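PDB 1L8Q: chromosomal replication initiator protein DnaA from Aquifex aeolicus, which probably initiates and regulates chromosomal replication, its ATP-bound form binding the origin oriC. Local coordinates for residues Y23-E28 / G158-E163; E235-Y240 / M265-K270. One frame throughout, in Å; residues are numbered along the deposited sequence.

Overall arrangement
Contacts 1 and 2 belong to the two functional modules of the chain: contact 1 to the AAA+ region, contact 2 to the helical domain IV, assigned to double-stranded DNA binding. They share no helix or strand; their centres lie 48 Å apart, on opposite sides of the chain's centre, and their nearest atoms remain about 23 Å apart. Both are small, mostly buried and wholly apolar, with no hydrogen bond crossing either. In contact 1 two branched side chains meet end to end between helix 20-31 and the edge strand 160-163 of a parallel sheet, whereas in contact 2 a leucine methyl reaches a valine and a phenylalanine edge between helices 216-241 and 258-272.

Contact 1: Y23-E28 / G158-E163; sequences YEVVKE and GGILVE
Val25, on helix 20-31, and Ile160, at the start of strand 160-163, reach toward each other and meet tip to tip. Both methyls of the valine take part. CG2 of Val25 lies 3.8 Å from CD1 of Ile160, the end of the longer isoleucine branch, while CG1 of Val25 lies 3.9 Å from CG2 of Ile160, the short branch. The two forked ends therefore oppose each other branch to branch. The first torsion of Ile160 (chi1 -180°) sets CG1 opposite the backbone N, and the continued extension at chi2 (152°) carries CD1 out to the helix. Val162, two residues along and on the same side of the strand, adds a looser touch, its CG1 being 4.3 Å from CG2 of Val25. The valine thus faces two successive inward side chains of the strand, while Leu161 between them turns to the other face of the sheet and packs on Phe41.

No hydrogen bond joins the segments, and with 117 Å² buried in all, the contact rests on methyl-to-methyl packing. The CA atoms of Val25 and Val162 stay 8.4 Å apart, a separation bridged by side chains alone. Ile40 of strand 40-43 and Tyr37 touch both Val25 and Ile160, and Leu21 and Ala22 of helix 20-31 extend the apolar surface over Val162. Strand 160-163 is held in the sheet by backbone hydrogen bonds of Ile160 and Val162 to strand 40-43 and its approach. The nucleotide site is near but not touched: the side chain of Val162 is about 12 Å from the bound ADP and about 9 Å from that of Lys50 in the P-loop. A helix laid along an edge strand, roughly antiparallel to it, and packed on one face of a parallel sheet belongs to the alpha/beta core of the AAA+ P-loop fold.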
loop_
_atom_site.group_PDB
_atom_site.type_symbol
_atom_site.label_atom_id
_atom_site.label_comp_id
_atom_site.label_asym_id
_atom_site.label_seq_id
_atom_site.Cartn_x
_atom_site.Cartn_y
_atom_site.Cartn_z
ATOM N N TYR A 23 15.750 9.075 -1.643
ATOM C CA TYR A 23 16.921 8.432 -2.199
ATOM C C TYR A 23 18.200 9.216 -1.903
ATOM O O TYR A 23 19.211 8.638 -1.471
ATOM C CB TYR A 23 16.763 8.252 -3.701
ATOM C CG TYR A 23 17.906 7.545 -4.360
ATOM C CD1 TYR A 23 17.999 6.169 -4.322
ATOM C CD2 TYR A 23 18.898 8.253 -5.030
ATOM C CE1 TYR A 23 19.045 5.506 -4.927
ATOM C CE2 TYR A 23 19.938 7.612 -5.642
ATOM C CZ TYR A 23 20.009 6.233 -5.588
ATOM O OH TYR A 23 21.039 5.574 -6.202
ATOM N N GLU A 24 18.168 10.522 -2.146
ATOM C CA GLU A 24 19.355 11.325 -1.941
ATOM C C GLU A 24 19.741 11.354 -0.480
ATOM O O GLU A 24 20.931 11.162 -0.140
ATOM C CB GLU A 24 19.182 12.733 -2.496
ATOM C CG GLU A 24 19.522 12.848 -3.972
ATOM C CD GLU A 24 19.197 14.216 -4.548
ATOM O OE1 GLU A 24 18.917 15.146 -3.773
ATOM O OE2 GLU A 24 19.223 14.365 -5.778
ATOM N N VAL A 25 18.751 11.570 0.386
ATOM C CA VAL A 25 19.001 11.607 1.827
ATOM C C VAL A 25 19.618 10.297 2.322
ATOM O O VAL A 25 20.608 10.303 3.040
ATOM C CB VAL A 25 17.731 11.960 2.634
ATOM C CG1 VAL A 25 17.948 11.707 4.124
ATOM C CG2 VAL A 25 17.346 13.412 2.388
ATOM N N VAL A 26 19.052 9.176 1.903
ATOM C CA VAL A 26 19.574 7.894 2.317
ATOM C C VAL A 26 21.033 7.747 1.849
ATOM O O VAL A 26 21.900 7.288 2.599
ATOM C CB VAL A 26 18.690 6.732 1.804
ATOM C CG1 VAL A 26 19.452 5.393 1.852
ATOM C CG2 VAL A 26 17.404 6.651 2.607
ATOM N N LYS A 27 21.307 8.170 0.622
ATOM C CA LYS A 27 22.661 8.104 0.091
ATOM C C LYS A 27 23.639 9.038 0.796
ATOM O O LYS A 27 24.769 8.668 1.056
ATOM C CB LYS A 27 22.672 8.394 -1.401
ATOM C CG LYS A 27 22.521 7.167 -2.249
ATOM C CD LYS A 27 23.241 7.354 -3.558
ATOM C CE LYS A 27 24.174 6.181 -3.831
ATOM N NZ LYS A 27 24.916 6.384 -5.105
ATOM N N GLU A 28 23.225 10.268 1.050
ATOM C CA GLU A 28 24.052 11.175 1.826
ATOM C C GLU A 28 24.371 10.516 3.176
ATOM O O GLU A 28 25.493 10.579 3.657
ATOM C CB GLU A 28 23.313 12.492 2.059
ATOM C CG GLU A 28 23.628 13.594 1.055
ATOM C CD GLU A 28 22.428 14.499 0.762
ATOM O OE1 GLU A 28 22.392 15.082 -0.336
ATOM O OE2 GLU A 28 21.521 14.637 1.617
ATOM N N GLY A 158 13.053 15.151 15.326
ATOM C CA GLY A 158 14.331 15.794 15.471
ATOM C C GLY A 158 15.223 15.445 14.298
ATOM O O GLY A 158 16.257 16.064 14.070
ATOM N N GLY A 159 14.824 14.458 13.522
ATOM C CA GLY A 159 15.660 14.050 12.401
ATOM C C GLY A 159 15.258 14.630 11.059
ATOM O O GLY A 159 15.034 15.839 10.928
ATOM N N ILE A 160 15.187 13.765 10.054
ATOM C CA ILE A 160 14.729 14.175 8.734
ATOM C C ILE A 160 13.569 13.313 8.249
ATOM O O ILE A 160 13.653 12.082 8.210
ATOM C CB ILE A 160 15.887 14.209 7.701
ATOM C CG1 ILE A 160 15.360 14.648 6.330
ATOM C CG2 ILE A 160 16.590 12.870 7.606
ATOM C CD1 ILE A 160 16.404 15.355 5.459
ATOM N N LEU A 161 12.471 13.968 7.916
ATOM C CA LEU A 161 11.261 13.290 7.458
ATOM C C LEU A 161 11.123 13.491 5.973
ATOM O O LEU A 161 11.098 14.620 5.509
ATOM C CB LEU A 161 10.035 13.905 8.126
ATOM C CG LEU A 161 9.668 13.436 9.526
ATOM C CD1 LEU A 161 10.888 13.094 10.328
ATOM C CD2 LEU A 161 8.777 14.477 10.238
ATOM N N VAL A 162 11.002 12.413 5.221
ATOM C CA VAL A 162 10.848 12.548 3.782
ATOM C C VAL A 162 9.749 11.652 3.211
ATOM O O VAL A 162 9.768 10.435 3.361
ATOM C CB VAL A 162 12.164 12.290 3.035
ATOM C CG1 VAL A 162 13.308 12.976 3.743
ATOM C CG2 VAL A 162 12.441 10.849 2.976
ATOM N N GLU A 163 8.790 12.268 2.558
ATOM C CA GLU A 163 7.704 11.557 1.922
ATOM C C GLU A 163 8.216 10.885 0.656
ATOM O O GLU A 163 9.037 11.426 -0.030
ATOM C CB GLU A 163 6.606 12.557 1.571
ATOM C CG GLU A 163 5.344 11.966 1.001
ATOM C CD GLU A 163 4.219 12.986 0.955
ATOM O OE1 GLU A 163 4.528 14.207 1.054
ATOM O OE2 GLU A 163 3.029 12.580 0.837
#

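Contact 2: E235-Y240 / M265-K270; sequences EFVANY and MYLCRK
Two helices of the DNA-binding domain IV, 216-241 and 258-272, pack here through Leu267, which meets Val237 and Phe236 with a single methyl. CD1 of Leu267 lies 4.1 Å from CG2 of Val237, and the two side chains cross obliquely. The same CD1 comes 4.4 Å from CD2 of Phe236, approaching the ring at its edge and near its plane, so the face of the phenyl is not used in this touch. With CG of Leu267 beside its backbone N (chi1 -65°) and so opposite the carbonyl carbon, and the chain then extended at chi2 (-157°), CD1 is carried outward toward the long helix.

Only 80 Å² is buried and no hydrogen bond crosses; the CA atoms of Val237 and Leu267 lie 8.8 Å apart, a gap spanned by side chains. Neighbouring turns enlarge the interface: Val237 also rests on Ala260, Ile263 and Ala264, and Leu267 on Ile233. From helix 308-323, Gln318 touches Phe236 and Glu316 touches Leu267, bringing a third helix against the pair. Apolar helix-to-helix packing of this kind contributes to the interior of the all-helical, helix-turn-helix domain of the DnaA family.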
loop_
_atom_site.group_PDB
_atom_site.type_symbol
_atom_site.label_atom_id
_atom_site.label_comp_id
_atom_site.label_asym_id
_atom_site.label_seq_id
_atom_site.Cartn_x
_atom_site.Cartn_y
_atom_site.Cartn_z
ATOM N N GLU A 235 -28.403 -1.944 -15.584
ATOM C CA GLU A 235 -29.686 -2.181 -16.237
ATOM C C GLU A 235 -30.631 -2.846 -15.243
ATOM O O GLU A 235 -31.817 -2.535 -15.194
ATOM C CB GLU A 235 -29.533 -3.118 -17.437
ATOM C CG GLU A 235 -28.874 -2.520 -18.663
ATOM C CD GLU A 235 -28.622 -3.558 -19.754
ATOM O OE1 GLU A 235 -28.754 -4.780 -19.476
ATOM O OE2 GLU A 235 -28.292 -3.152 -20.890
ATOM N N PHE A 236 -30.096 -3.776 -14.459
ATOM C CA PHE A 236 -30.913 -4.523 -13.514
ATOM C C PHE A 236 -31.509 -3.630 -12.440
ATOM O O PHE A 236 -32.724 -3.566 -12.288
ATOM C CB PHE A 236 -30.115 -5.650 -12.880
ATOM C CG PHE A 236 -30.883 -6.424 -11.877
ATOM C CD1 PHE A 236 -31.877 -7.293 -12.277
ATOM C CD2 PHE A 236 -30.625 -6.276 -10.525
ATOM C CE1 PHE A 236 -32.600 -8.001 -11.354
ATOM C CE2 PHE A 236 -31.340 -6.984 -9.598
ATOM C CZ PHE A 236 -32.336 -7.848 -10.012
ATOM N N VAL A 237 -30.651 -2.946 -11.690
ATOM C CA VAL A 237 -31.112 -2.056 -10.635
ATOM C C VAL A 237 -32.181 -1.122 -11.174
ATOM O O VAL A 237 -33.158 -0.812 -10.487
ATOM C CB VAL A 237 -29.958 -1.253 -10.036
ATOM C CG1 VAL A 237 -30.472 -0.001 -9.343
ATOM C CG2 VAL A 237 -29.142 -2.129 -9.079
ATOM N N ALA A 238 -32.009 -0.705 -12.423
ATOM C CA ALA A 238 -32.981 0.156 -13.084
ATOM C C ALA A 238 -34.355 -0.496 -13.126
ATOM O O ALA A 238 -35.229 -0.173 -12.326
ATOM C CB ALA A 238 -32.517 0.493 -14.494
ATOM N N ASN A 239 -34.531 -1.421 -14.064
ATOM C CA ASN A 239 -35.805 -2.109 -14.259
ATOM C C ASN A 239 -36.529 -2.483 -12.963
ATOM O O ASN A 239 -37.747 -2.660 -12.966
ATOM C CB ASN A 239 -35.616 -3.347 -15.137
ATOM C CG ASN A 239 -34.864 -3.040 -16.417
ATOM O OD1 ASN A 239 -35.112 -2.023 -17.070
ATOM N ND2 ASN A 239 -33.929 -3.913 -16.779
ATOM N N TYR A 240 -35.783 -2.601 -11.862
ATOM C CA TYR A 240 -36.392 -2.916 -10.571
ATOM C C TYR A 240 -36.787 -1.660 -9.786
ATOM O O TYR A 240 -37.836 -1.626 -9.147
ATOM C CB TYR A 240 -35.480 -3.804 -9.718
ATOM C CG TYR A 240 -36.194 -4.402 -8.520
ATOM C CD1 TYR A 240 -36.937 -5.573 -8.643
ATOM C CD2 TYR A 240 -36.148 -3.779 -7.276
ATOM C CE1 TYR A 240 -37.610 -6.115 -7.554
ATOM C CE2 TYR A 240 -36.820 -4.313 -6.180
ATOM C CZ TYR A 240 -37.549 -5.481 -6.325
ATOM O OH TYR A 240 -38.214 -6.016 -5.243
HETATM N N MSE A 265 -23.643 0.063 -7.070
HETATM C CA MSE A 265 -22.242 -0.041 -6.704
HETATM C C MSE A 265 -22.051 -1.254 -5.796
HETATM O O MSE A 265 -21.120 -2.041 -5.980
HETATM C CB MSE A 265 -21.767 1.233 -6.003
HETATM C CG MSE A 265 -21.670 2.434 -6.916
HETATM SE SE MSE A 265 -21.326 4.091 -5.962
HETATM C CE MSE A 265 -21.244 5.285 -7.474
ATOM N N TYR A 266 -22.956 -1.411 -4.831
ATOM C CA TYR A 266 -22.905 -2.542 -3.911
ATOM C C TYR A 266 -22.984 -3.859 -4.667
ATOM O O TYR A 266 -22.225 -4.791 -4.397
ATOM C CB TYR A 266 -24.035 -2.457 -2.877
ATOM C CG TYR A 266 -24.003 -3.569 -1.860
ATOM C CD1 TYR A 266 -23.243 -3.454 -0.699
ATOM C CD2 TYR A 266 -24.728 -4.738 -2.060
ATOM C CE1 TYR A 266 -23.210 -4.474 0.237
ATOM C CE2 TYR A 266 -24.698 -5.760 -1.140
ATOM C CZ TYR A 266 -23.943 -5.626 0.010
ATOM O OH TYR A 266 -23.913 -6.649 0.929
ATOM N N LEU A 267 -23.897 -3.931 -5.622
ATOM C CA LEU A 267 -24.060 -5.145 -6.402
ATOM C C LEU A 267 -22.836 -5.420 -7.287
ATOM O O LEU A 267 -22.430 -6.575 -7.464
ATOM C CB LEU A 267 -25.338 -5.083 -7.233
ATOM C CG LEU A 267 -26.633 -5.052 -6.419
ATOM C CD1 LEU A 267 -27.798 -5.545 -7.249
ATOM C CD2 LEU A 267 -26.488 -5.895 -5.178
ATOM N N CYS A 268 -22.254 -4.358 -7.839
ATOM C CA CYS A 268 -21.059 -4.492 -8.659
ATOM C C CYS A 268 -19.947 -4.994 -7.781
ATOM O O CYS A 268 -19.181 -5.876 -8.172
ATOM C CB CYS A 268 -20.659 -3.151 -9.269
ATOM S SG CYS A 268 -21.514 -2.727 -10.804
ATOM N N ARG A 269 -19.866 -4.443 -6.580
ATOM C CA ARG A 269 -18.836 -4.851 -5.642
ATOM C C ARG A 269 -19.077 -6.266 -5.148
ATOM O O ARG A 269 -18.205 -7.111 -5.235
ATOM C CB ARG A 269 -18.758 -3.879 -4.452
ATOM C CG ARG A 269 -17.658 -4.197 -3.448
ATOM C CD ARG A 269 -16.253 -4.257 -4.036
ATOM N NE ARG A 269 -15.248 -3.945 -3.029
ATOM C CZ ARG A 269 -13.951 -4.185 -3.156
ATOM N NH1 ARG A 269 -13.478 -4.753 -4.261
ATOM N NH2 ARG A 269 -13.120 -3.856 -2.173
ATOM N N LYS A 270 -20.281 -6.535 -4.667
ATOM C CA LYS A 270 -20.536 -7.812 -4.012
ATOM C C LYS A 270 -20.868 -8.973 -4.953
ATOM O O LYS A 270 -20.505 -10.125 -4.680
ATOM C CB LYS A 270 -21.605 -7.652 -2.928
ATOM C CG LYS A 270 -21.192 -6.703 -1.798
ATOM C CD LYS A 270 -19.941 -7.209 -1.071
ATOM C CE LYS A 270 -19.798 -6.572 0.306
ATOM N NZ LYS A 270 -18.924 -7.385 1.198
#